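Local coordinates for Acarbose/maltose binding protein GacH (PDB 3K01), which binds acarbose and an acarbose homologue as the solute receptor of an ABC transporter, and probably maltose as well, at residues A[25-36]-A[55-65]; A[44-54]-A[314-324]. One frame throughout, in Å; residues are numbered along the deposited sequence.

Contact 1. Residues A[25-36]-A[55-65]; sequences ELSGTVTFWDTS and HPKVDVKYVNV. With SO4 (sulfate ion), chain B.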
loop_
_atom_site.group_PDB
_atom_site.type_symbol
_atom_site.label_atom_id
_atom_site.label_comp_id
_atom_site.label_asym_id
_atom_site.label_seq_id
_atom_site.Cartn_x
_atom_site.Cartn_y
_atom_site.Cartn_z
ATOM N N GLU A 25 -3.479 30.230 -23.343
ATOM C CA GLU A 25 -2.763 29.422 -22.365
ATOM C C GLU A 25 -3.754 28.926 -21.325
ATOM O O GLU A 25 -4.841 29.486 -21.140
ATOM C CB GLU A 25 -1.730 30.298 -21.639
ATOM C CG GLU A 25 -0.632 30.885 -22.506
ATOM C CD GLU A 25 0.289 31.814 -21.728
ATOM O OE1 GLU A 25 0.212 31.824 -20.477
ATOM O OE2 GLU A 25 1.093 32.525 -22.369
ATOM N N LEU A 26 -3.382 27.852 -20.636
ATOM C CA LEU A 26 -4.158 27.425 -19.479
ATOM C C LEU A 26 -4.310 28.564 -18.492
ATOM O O LEU A 26 -3.379 29.332 -18.266
ATOM C CB LEU A 26 -3.496 26.235 -18.783
ATOM C CG LEU A 26 -3.507 24.932 -19.561
ATOM C CD1 LEU A 26 -2.712 23.856 -18.815
ATOM C CD2 LEU A 26 -4.912 24.476 -19.775
ATOM N N SER A 27 -5.487 28.668 -17.892
ATOM C CA SER A 27 -5.742 29.722 -16.921
ATOM C C SER A 27 -6.712 29.217 -15.866
ATOM O O SER A 27 -7.124 28.063 -15.918
ATOM C CB SER A 27 -6.292 30.991 -17.615
ATOM O OG SER A 27 -7.531 30.711 -18.218
ATOM N N GLY A 28 -7.044 30.080 -14.916
ATOM C CA GLY A 28 -8.028 29.743 -13.893
ATOM C C GLY A 28 -7.347 29.222 -12.643
ATOM O O GLY A 28 -6.140 29.378 -12.467
ATOM N N THR A 29 -8.141 28.590 -11.786
ATOM C CA THR A 29 -7.660 28.103 -10.491
ATOM C C THR A 29 -7.622 26.588 -10.514
ATOM O O THR A 29 -8.503 25.945 -11.093
ATOM C CB THR A 29 -8.605 28.559 -9.376
ATOM O OG1 THR A 29 -8.598 29.989 -9.314
ATOM C CG2 THR A 29 -8.183 28.005 -8.014
ATOM N N VAL A 30 -6.569 26.020 -9.918
ATOM C CA VAL A 30 -6.555 24.585 -9.596
ATOM C C VAL A 30 -6.327 24.452 -8.095
ATOM O O VAL A 30 -5.225 24.726 -7.614
ATOM C CB VAL A 30 -5.473 23.800 -10.374
ATOM C CG1 VAL A 30 -5.430 22.329 -9.889
ATOM C CG2 VAL A 30 -5.722 23.843 -11.886
ATOM N N THR A 31 -7.377 24.049 -7.383
ATOM C CA THR A 31 -7.264 23.759 -5.956
ATOM C C THR A 31 -6.884 22.301 -5.799
ATOM O O THR A 31 -7.579 21.414 -6.328
ATOM C CB THR A 31 -8.563 24.081 -5.222
ATOM O OG1 THR A 31 -8.816 25.496 -5.344
ATOM C CG2 THR A 31 -8.461 23.709 -3.744
ATOM N N PHE A 32 -5.759 22.070 -5.123
ATOM C CA PHE A 32 -5.211 20.723 -4.937
ATOM C C PHE A 32 -5.220 20.366 -3.464
ATOM O O PHE A 32 -4.611 21.077 -2.666
ATOM C CB PHE A 32 -3.773 20.676 -5.492
ATOM C CG PHE A 32 -2.991 19.409 -5.149
ATOM C CD1 PHE A 32 -3.573 18.136 -5.225
ATOM C CD2 PHE A 32 -1.651 19.497 -4.787
ATOM C CE1 PHE A 32 -2.845 16.988 -4.917
ATOM C CE2 PHE A 32 -0.921 18.370 -4.487
ATOM C CZ PHE A 32 -1.501 17.109 -4.560
ATOM N N TRP A 33 -5.912 19.279 -3.105
ATOM C CA TRP A 33 -5.853 18.756 -1.734
ATOM C C TRP A 33 -4.864 17.617 -1.650
ATOM O O TRP A 33 -5.059 16.547 -2.253
ATOM C CB TRP A 33 -7.226 18.279 -1.278
ATOM C CG TRP A 33 -8.196 19.378 -0.945
ATOM C CD1 TRP A 33 -8.028 20.736 -1.137
ATOM C CD2 TRP A 33 -9.503 19.212 -0.386
ATOM N NE1 TRP A 33 -9.154 21.412 -0.709
ATOM C CE2 TRP A 33 -10.078 20.500 -0.270
ATOM C CE3 TRP A 33 -10.253 18.098 0.017
ATOM C CZ2 TRP A 33 -11.354 20.700 0.267
ATOM C CZ3 TRP A 33 -11.536 18.303 0.528
ATOM C CH2 TRP A 33 -12.071 19.592 0.634
ATOM N N ASP A 34 -3.774 17.883 -0.923
ATOM C CA ASP A 34 -2.699 16.934 -0.679
ATOM C C ASP A 34 -2.849 16.333 0.708
ATOM O O ASP A 34 -3.281 17.010 1.638
ATOM C CB ASP A 34 -1.374 17.684 -0.792
ATOM C CG ASP A 34 -0.168 16.808 -0.518
ATOM O OD1 ASP A 34 -0.224 15.576 -0.738
ATOM O OD2 ASP A 34 0.850 17.383 -0.070
ATOM N N THR A 35 -2.524 15.053 0.840
ATOM C CA THR A 35 -2.621 14.351 2.141
ATOM C C THR A 35 -1.231 13.990 2.693
ATOM O O THR A 35 -1.136 13.243 3.679
ATOM C CB THR A 35 -3.342 13.029 1.985
ATOM O OG1 THR A 35 -2.618 12.268 1.016
ATOM C CG2 THR A 35 -4.780 13.228 1.523
ATOM N N SER A 36 -0.158 14.470 2.076
ATOM C CA SER A 36 1.180 14.121 2.535
ATOM C C SER A 36 1.408 14.609 3.975
ATOM O O SER A 36 0.724 15.514 4.480
ATOM C CB SER A 36 2.244 14.627 1.555
ATOM O OG SER A 36 2.400 16.028 1.674
ATOM N N HIS A 55 2.945 27.370 -16.517
ATOM C CA HIS A 55 1.564 27.871 -16.715
ATOM C C HIS A 55 1.246 29.067 -15.816
ATOM O O HIS A 55 0.451 28.967 -14.872
ATOM C CB HIS A 55 0.521 26.764 -16.536
ATOM C CG HIS A 55 0.849 25.519 -17.284
ATOM N ND1 HIS A 55 0.597 25.367 -18.631
ATOM C CD2 HIS A 55 1.446 24.374 -16.880
ATOM C CE1 HIS A 55 1.013 24.173 -19.019
ATOM N NE2 HIS A 55 1.531 23.551 -17.974
ATOM N N PRO A 56 1.865 30.230 -16.112
ATOM C CA PRO A 56 1.795 31.360 -15.182
ATOM C C PRO A 56 0.413 31.965 -14.949
ATOM O O PRO A 56 0.213 32.707 -13.985
ATOM C CB PRO A 56 2.760 32.397 -15.790
ATOM C CG PRO A 56 3.499 31.676 -16.887
ATOM C CD PRO A 56 2.674 30.525 -17.310
ATOM N N LYS A 57 -0.545 31.639 -15.816
ATOM C CA LYS A 57 -1.893 32.163 -15.678
ATOM C C LYS A 57 -2.794 31.252 -14.833
ATOM O O LYS A 57 -3.947 31.587 -14.562
ATOM C CB LYS A 57 -2.523 32.411 -17.054
ATOM C CG LYS A 57 -1.856 33.531 -17.848
ATOM C CD LYS A 57 -2.764 33.971 -18.988
ATOM C CE LYS A 57 -2.091 35.033 -19.835
ATOM N NZ LYS A 57 -2.735 35.079 -21.175
ATOM N N VAL A 58 -2.269 30.090 -14.437
ATOM C CA VAL A 58 -2.985 29.223 -13.496
ATOM C C VAL A 58 -2.598 29.549 -12.058
ATOM O O VAL A 58 -1.415 29.686 -11.738
ATOM C CB VAL A 58 -2.725 27.732 -13.808
ATOM C CG1 VAL A 58 -3.426 26.821 -12.783
ATOM C CG2 VAL A 58 -3.200 27.399 -15.207
ATOM N N ASP A 59 -3.610 29.692 -11.212
ATOM C CA ASP A 59 -3.402 29.883 -9.783
ATOM C C ASP A 59 -3.551 28.518 -9.101
ATOM O O ASP A 59 -4.674 28.023 -8.931
ATOM C CB ASP A 59 -4.458 30.855 -9.241
ATOM C CG ASP A 59 -4.307 31.155 -7.754
ATOM O OD1 ASP A 59 -3.276 30.797 -7.123
ATOM O OD2 ASP A 59 -5.253 31.764 -7.212
ATOM N N VAL A 60 -2.428 27.918 -8.726
ATOM C CA VAL A 60 -2.459 26.693 -7.926
ATOM C C VAL A 60 -2.687 27.020 -6.451
ATOM O O VAL A 60 -1.881 27.736 -5.831
ATOM C CB VAL A 60 -1.179 25.878 -8.081
ATOM C CG1 VAL A 60 -1.185 24.648 -7.141
ATOM C CG2 VAL A 60 -1.003 25.436 -9.535
ATOM N N LYS A 61 -3.776 26.500 -5.896
ATOM C CA LYS A 61 -4.088 26.651 -4.477
ATOM C C LYS A 61 -3.873 25.316 -3.776
ATOM O O LYS A 61 -4.738 24.421 -3.800
ATOM C CB LYS A 61 -5.516 27.163 -4.282
ATOM C CG LYS A 61 -5.776 28.510 -4.962
ATOM C CD LYS A 61 -7.154 29.067 -4.647
ATOM C CE LYS A 61 -7.195 30.554 -5.026
ATOM N NZ LYS A 61 -8.569 31.097 -5.190
ATOM N N TYR A 62 -2.702 25.200 -3.165
ATOM C CA TYR A 62 -2.311 24.019 -2.408
ATOM C C TYR A 62 -2.978 24.014 -1.035
ATOM O O TYR A 62 -2.908 25.021 -0.310
ATOM C CB TYR A 62 -0.802 24.027 -2.211
ATOM C CG TYR A 62 -0.347 22.894 -1.345
ATOM C CD1 TYR A 62 -0.055 21.649 -1.905
ATOM C CD2 TYR A 62 -0.279 23.027 0.052
ATOM C CE1 TYR A 62 0.331 20.580 -1.108
ATOM C CE2 TYR A 62 0.115 21.964 0.855
ATOM C CZ TYR A 62 0.397 20.749 0.274
ATOM O OH TYR A 62 0.765 19.690 1.076
ATOM N N VAL A 63 -3.587 22.889 -0.655
ATOM C CA VAL A 63 -4.125 22.706 0.681
ATOM C C VAL A 63 -3.668 21.355 1.210
ATOM O O VAL A 63 -3.824 20.337 0.522
ATOM C CB VAL A 63 -5.658 22.732 0.657
ATOM C CG1 VAL A 63 -6.220 22.581 2.065
ATOM C CG2 VAL A 63 -6.174 24.032 0.006
ATOM N N ASN A 64 -3.103 21.316 2.416
ATOM C CA ASN A 64 -2.755 20.038 3.026
ATOM C C ASN A 64 -3.903 19.598 3.919
ATOM O O ASN A 64 -4.398 20.373 4.737
ATOM C CB ASN A 64 -1.468 20.143 3.826
ATOM C CG ASN A 64 -1.044 18.813 4.380
ATOM O OD1 ASN A 64 -1.420 18.451 5.498
ATOM N ND2 ASN A 64 -0.314 18.048 3.587
ATOM N N VAL A 65 -4.345 18.360 3.736
ATOM C CA VAL A 65 -5.433 17.788 4.519
ATOM C C VAL A 65 -4.865 16.513 5.167
ATOM O O VAL A 65 -4.362 15.634 4.470
ATOM C CB VAL A 65 -6.643 17.405 3.639
ATOM C CG1 VAL A 65 -7.781 16.885 4.511
ATOM C CG2 VAL A 65 -7.101 18.595 2.771
HETATM S S SO4 B . -0.074 26.575 -21.910
HETATM O O1 SO4 B . 0.778 25.382 -21.843
HETATM O O2 SO4 B . -0.368 27.090 -20.576
HETATM O O3 SO4 B . 0.597 27.606 -22.698
HETATM O O4 SO4 B . -1.334 26.201 -22.549
HETATM O O HOH W 1 -0.682 29.828 -18.079
HETATM O O HOH W 2 -4.030 32.953 -22.675
HETATM O O HOH W 3 -10.697 30.852 -7.414
HETATM O O HOH W 4 -0.939 16.406 7.082
#
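F32 and Y62 are neighbours in the parallel ladder that joins strand 28-34 to strand 58-64, the two strands of a beta-alpha-beta unit whose connection is helical. Backbone bonds zip the ladder from D59 N to G28 O as far as V65 N, which reaches D34 O at 2.7 Å. Y62 CB leaves on the face shared with V30, F32 and D34, and CG lies opposite the backbone N (chi1 175°), carrying the ring toward D34. CD1 meets F32 CD2 at 3.9 Å, and CE1 packs on D34 CB at 3.4 Å. The tip, OH, donates to D34 OD2 at 2.6 Å, arriving on the anti side, while S36 OG donates to the same oxygen from the syn side. Tyrosine suits the place because its ring is apolar against F32 and its hydroxyl serves a buried carboxylate. S36 N meets D34 OD1 from above the carboxylate plane, an Asx turn at the strand's end. At the far end, L26 CD1 lies over the H55 ring, and H55 ND1 donates to O2 of a sulfate ion, probably from the crystallisation liquor. N64 ND2 donates to Y62 OH and, within its amide plane, to S36 O at 2.9 Å.

Contact 2. Residues A[44-54]-A[314-324]; sequences YQALAEGFEKE and AFVKYMSSAKV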
loop_
_atom_site.group_PDB
_atom_site.type_symbol
_atom_site.label_atom_id
_atom_site.label_comp_id
_atom_site.label_asym_id
_atom_site.label_seq_id
_atom_site.Cartn_x
_atom_site.Cartn_y
_atom_site.Cartn_z
ATOM N N TYR A 44 5.862 18.923 -1.261
ATOM C CA TYR A 44 4.743 18.753 -2.184
ATOM C C TYR A 44 4.091 20.088 -2.561
ATOM O O TYR A 44 3.657 20.243 -3.716
ATOM C CB TYR A 44 3.717 17.756 -1.648
ATOM C CG TYR A 44 3.906 16.328 -2.150
ATOM C CD1 TYR A 44 3.930 16.044 -3.513
ATOM C CD2 TYR A 44 4.053 15.262 -1.265
ATOM C CE1 TYR A 44 4.076 14.727 -3.986
ATOM C CE2 TYR A 44 4.180 13.958 -1.727
ATOM C CZ TYR A 44 4.193 13.702 -3.083
ATOM O OH TYR A 44 4.291 12.403 -3.547
ATOM N N GLN A 45 4.008 21.042 -1.622
ATOM C CA GLN A 45 3.495 22.362 -1.949
ATOM C C GLN A 45 4.379 23.033 -2.992
ATOM O O GLN A 45 3.873 23.636 -3.943
ATOM C CB GLN A 45 3.370 23.237 -0.702
ATOM C CG GLN A 45 2.851 24.630 -1.058
ATOM C CD GLN A 45 2.415 25.483 0.110
ATOM O OE1 GLN A 45 1.928 26.602 -0.100
ATOM N NE2 GLN A 45 2.567 24.981 1.323
ATOM N N ALA A 46 5.696 22.938 -2.829
ATOM C CA ALA A 46 6.602 23.539 -3.806
ATOM C C ALA A 46 6.460 22.872 -5.166
ATOM O O ALA A 46 6.467 23.551 -6.204
ATOM C CB ALA A 46 8.037 23.489 -3.313
ATOM N N LEU A 47 6.339 21.535 -5.185
ATOM C CA LEU A 47 6.147 20.834 -6.459
ATOM C C LEU A 47 4.834 21.268 -7.114
ATOM O O LEU A 47 4.812 21.586 -8.304
ATOM C CB LEU A 47 6.155 19.312 -6.240
ATOM C CG LEU A 47 7.507 18.708 -5.880
ATOM C CD1 LEU A 47 7.372 17.251 -5.461
ATOM C CD2 LEU A 47 8.438 18.828 -7.070
ATOM N N ALA A 48 3.760 21.327 -6.340
ATOM C CA ALA A 48 2.463 21.723 -6.892
ATOM C C ALA A 48 2.521 23.137 -7.458
ATOM O O ALA A 48 2.055 23.393 -8.571
ATOM C CB ALA A 48 1.399 21.606 -5.844
ATOM N N GLU A 49 3.127 24.049 -6.714
ATOM C CA GLU A 49 3.191 25.432 -7.143
ATOM C C GLU A 49 4.127 25.589 -8.344
ATOM O O GLU A 49 3.980 26.532 -9.128
ATOM C CB GLU A 49 3.535 26.360 -5.961
ATOM C CG GLU A 49 2.381 26.459 -4.959
ATOM C CD GLU A 49 2.699 27.200 -3.669
ATOM O OE1 GLU A 49 3.886 27.527 -3.439
ATOM O OE2 GLU A 49 1.758 27.406 -2.861
ATOM N N GLY A 50 5.067 24.659 -8.522
ATOM C CA GLY A 50 5.928 24.647 -9.684
ATOM C C GLY A 50 5.165 24.529 -11.000
ATOM O O GLY A 50 5.705 24.861 -12.062
ATOM N N PHE A 51 3.925 24.048 -10.956
ATOM C CA PHE A 51 3.085 23.991 -12.163
ATOM C C PHE A 51 2.984 25.386 -12.789
ATOM O O PHE A 51 2.878 25.535 -14.023
ATOM C CB PHE A 51 1.700 23.463 -11.781
ATOM C CG PHE A 51 0.753 23.281 -12.941
ATOM C CD1 PHE A 51 0.953 22.277 -13.876
ATOM C CD2 PHE A 51 -0.379 24.082 -13.052
ATOM C CE1 PHE A 51 0.051 22.077 -14.924
ATOM C CE2 PHE A 51 -1.296 23.902 -14.103
ATOM C CZ PHE A 51 -1.074 22.877 -15.042
ATOM N N GLU A 52 3.040 26.406 -11.940
ATOM C CA GLU A 52 2.856 27.787 -12.395
ATOM C C GLU A 52 4.029 28.300 -13.222
ATOM O O GLU A 52 3.865 29.283 -13.944
ATOM C CB GLU A 52 2.622 28.702 -11.210
ATOM C CG GLU A 52 1.388 28.356 -10.414
ATOM C CD GLU A 52 1.251 29.172 -9.154
ATOM O OE1 GLU A 52 2.282 29.723 -8.683
ATOM O OE2 GLU A 52 0.126 29.279 -8.622
ATOM N N LYS A 53 5.200 27.671 -13.110
ATOM C CA LYS A 53 6.355 28.042 -13.938
ATOM C C LYS A 53 6.031 27.893 -15.418
ATOM O O LYS A 53 6.255 28.824 -16.200
ATOM C CB LYS A 53 7.588 27.213 -13.572
ATOM C CG LYS A 53 8.123 27.545 -12.188
ATOM C CD LYS A 53 9.103 26.491 -11.658
ATOM C CE LYS A 53 9.620 26.862 -10.256
ATOM N NZ LYS A 53 8.548 26.816 -9.204
ATOM N N GLU A 54 5.493 26.739 -15.810
ATOM C CA GLU A 54 5.147 26.538 -17.206
ATOM C C GLU A 54 3.729 27.002 -17.538
ATOM O O GLU A 54 3.367 27.028 -18.709
ATOM C CB GLU A 54 5.364 25.093 -17.639
ATOM C CG GLU A 54 4.601 24.106 -16.799
ATOM C CD GLU A 54 5.481 23.337 -15.848
ATOM O OE1 GLU A 54 5.927 23.912 -14.817
ATOM O OE2 GLU A 54 5.712 22.144 -16.143
ATOM N N ALA A 314 -4.079 18.938 -16.962
ATOM C CA ALA A 314 -2.682 19.259 -17.119
ATOM C C ALA A 314 -1.934 19.191 -15.775
ATOM O O ALA A 314 -0.769 18.752 -15.722
ATOM C CB ALA A 314 -2.534 20.646 -17.748
ATOM N N PHE A 315 -2.600 19.587 -14.701
ATOM C CA PHE A 315 -1.957 19.533 -13.392
ATOM C C PHE A 315 -1.659 18.086 -12.956
ATOM O O PHE A 315 -0.558 17.798 -12.470
ATOM C CB PHE A 315 -2.838 20.224 -12.353
ATOM C CG PHE A 315 -2.231 20.248 -10.969
ATOM C CD1 PHE A 315 -1.276 21.195 -10.643
ATOM C CD2 PHE A 315 -2.610 19.312 -10.022
ATOM C CE1 PHE A 315 -0.708 21.223 -9.371
ATOM C CE2 PHE A 315 -2.055 19.330 -8.738
ATOM C CZ PHE A 315 -1.098 20.287 -8.416
ATOM N N VAL A 316 -2.615 17.178 -13.128
ATOM C CA VAL A 316 -2.347 15.790 -12.732
ATOM C C VAL A 316 -1.314 15.154 -13.638
ATOM O O VAL A 316 -0.504 14.363 -13.166
ATOM C CB VAL A 316 -3.615 14.920 -12.570
ATOM C CG1 VAL A 316 -4.581 15.563 -11.588
ATOM C CG2 VAL A 316 -4.292 14.603 -13.902
ATOM N N LYS A 317 -1.294 15.518 -14.917
ATOM C CA LYS A 317 -0.231 15.053 -15.785
ATOM C C LYS A 317 1.135 15.530 -15.279
ATOM O O LYS A 317 2.088 14.736 -15.209
ATOM C CB LYS A 317 -0.464 15.500 -17.240
ATOM C CG LYS A 317 0.691 15.247 -18.172
ATOM C CD LYS A 317 0.357 15.830 -19.538
ATOM C CE LYS A 317 1.507 15.621 -20.477
ATOM N NZ LYS A 317 1.234 16.216 -21.821
ATOM N N TYR A 318 1.233 16.812 -14.941
ATOM C CA TYR A 318 2.456 17.353 -14.366
ATOM C C TYR A 318 2.853 16.645 -13.066
ATOM O O TYR A 318 4.006 16.220 -12.925
ATOM C CB TYR A 318 2.266 18.854 -14.140
ATOM C CG TYR A 318 3.282 19.479 -13.214
ATOM C CD1 TYR A 318 4.577 19.764 -13.650
ATOM C CD2 TYR A 318 2.946 19.760 -11.895
ATOM C CE1 TYR A 318 5.506 20.336 -12.786
ATOM C CE2 TYR A 318 3.872 20.327 -11.025
ATOM C CZ TYR A 318 5.133 20.601 -11.487
ATOM O OH TYR A 318 6.069 21.155 -10.606
ATOM N N MET A 319 1.920 16.478 -12.139
ATOM C CA MET A 319 2.306 15.880 -10.869
ATOM C C MET A 319 2.657 14.402 -11.006
ATOM O O MET A 319 3.418 13.867 -10.180
ATOM C CB MET A 319 1.203 16.080 -9.862
ATOM C CG MET A 319 0.977 17.523 -9.430
ATOM S SD MET A 319 2.382 18.230 -8.521
ATOM C CE MET A 319 2.213 17.507 -6.865
ATOM N N SER A 320 2.118 13.725 -12.021
ATOM C CA SER A 320 2.409 12.304 -12.283
ATOM C C SER A 320 3.640 12.113 -13.164
ATOM O O SER A 320 4.067 10.978 -13.394
ATOM C CB SER A 320 1.188 11.634 -12.931
ATOM O OG SER A 320 1.351 10.226 -13.102
ATOM N N SER A 321 4.200 13.216 -13.661
ATOM C CA SER A 321 5.293 13.153 -14.641
ATOM C C SER A 321 6.575 12.536 -14.079
ATOM O O SER A 321 6.817 12.577 -12.855
ATOM C CB SER A 321 5.605 14.557 -15.190
ATOM O OG SER A 321 6.222 15.370 -14.200
ATOM N N ALA A 322 7.407 12.006 -14.969
ATOM C CA ALA A 322 8.672 11.449 -14.526
ATOM C C ALA A 322 9.485 12.478 -13.762
ATOM O O ALA A 322 10.112 12.165 -12.743
ATOM C CB ALA A 322 9.469 10.921 -15.703
ATOM N N LYS A 323 9.510 13.712 -14.247
ATOM C CA LYS A 323 10.306 14.725 -13.578
ATOM C C LYS A 323 9.862 14.934 -12.128
ATOM O O LYS A 323 10.698 14.965 -11.216
ATOM C CB LYS A 323 10.262 16.035 -14.373
ATOM C CG LYS A 323 11.139 17.125 -13.785
ATOM C CD LYS A 323 10.956 18.432 -14.576
ATOM C CE LYS A 323 11.740 19.575 -13.952
ATOM N NZ LYS A 323 11.593 20.817 -14.771
ATOM N N VAL A 324 8.561 15.081 -11.917
ATOM C CA VAL A 324 8.044 15.262 -10.558
ATOM C C VAL A 324 8.226 14.008 -9.680
ATOM O O VAL A 324 8.602 14.135 -8.520
ATOM C CB VAL A 324 6.598 15.769 -10.557
ATOM C CG1 VAL A 324 6.013 15.796 -9.148
ATOM C CG2 VAL A 324 6.543 17.186 -11.177
#
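Y44 opens the contact, its CD1 lying 4.0 Å from M319 CE; the thioether, bent at chi2 and chi3, brings its methyl to helix 41-49. One turn on, L47 CD1 slides past V324 CG1, while the L47 carbonyl oxygen receives the hydroxyl of Y318, with OH to O at 2.7 Å. A48 is small enough to let the F315 ring come close, CZ standing 3.8 Å from its CB. At G50 the lack of a side chain leaves room for Y318 OH, 3.5 Å from G50 C. F51 fills the centre: with CG opposite the backbone N (chi1 -177°), its ring reaches in beside the other helix. F315 turns an edge to one face of it in a T-shaped pair, planes at 81°, and F315 CA also sits over the ring, 4.0 Å from its centroid. Y318 CB meets the ring's edge. Last comes E54, whose OE2 lies 3.6 Å from Y318 CD1. Y318 is thus a knob in the hole formed by L47, A48, F51 and E54, and with F51 and F315 it makes an aromatic cluster within the helical layer over strand 28-34, an alpha/beta packing like that in the lobes of solute-binding proteins.

Both contacts belong to the same layered part of the fold. Contact 1 pairs two strands and contact 2 packs the helices lying on one of their faces; helices 41-49 and 51-54 are the link between the paired strands. Contact 1 is partly buried, with charged and solvated residues at its start, and rests mainly on backbone hydrogen bonds and a polar network at its other end. Contact 2 is mostly buried and relies on aromatic and aliphatic packing, with one hydrogen bond across it. They meet directly: F32 packs against F315 and M319, L26 CD1 touches A314 CB, and E52 OE2 probably accepts from V60 N, tying the connecting helix to the strand.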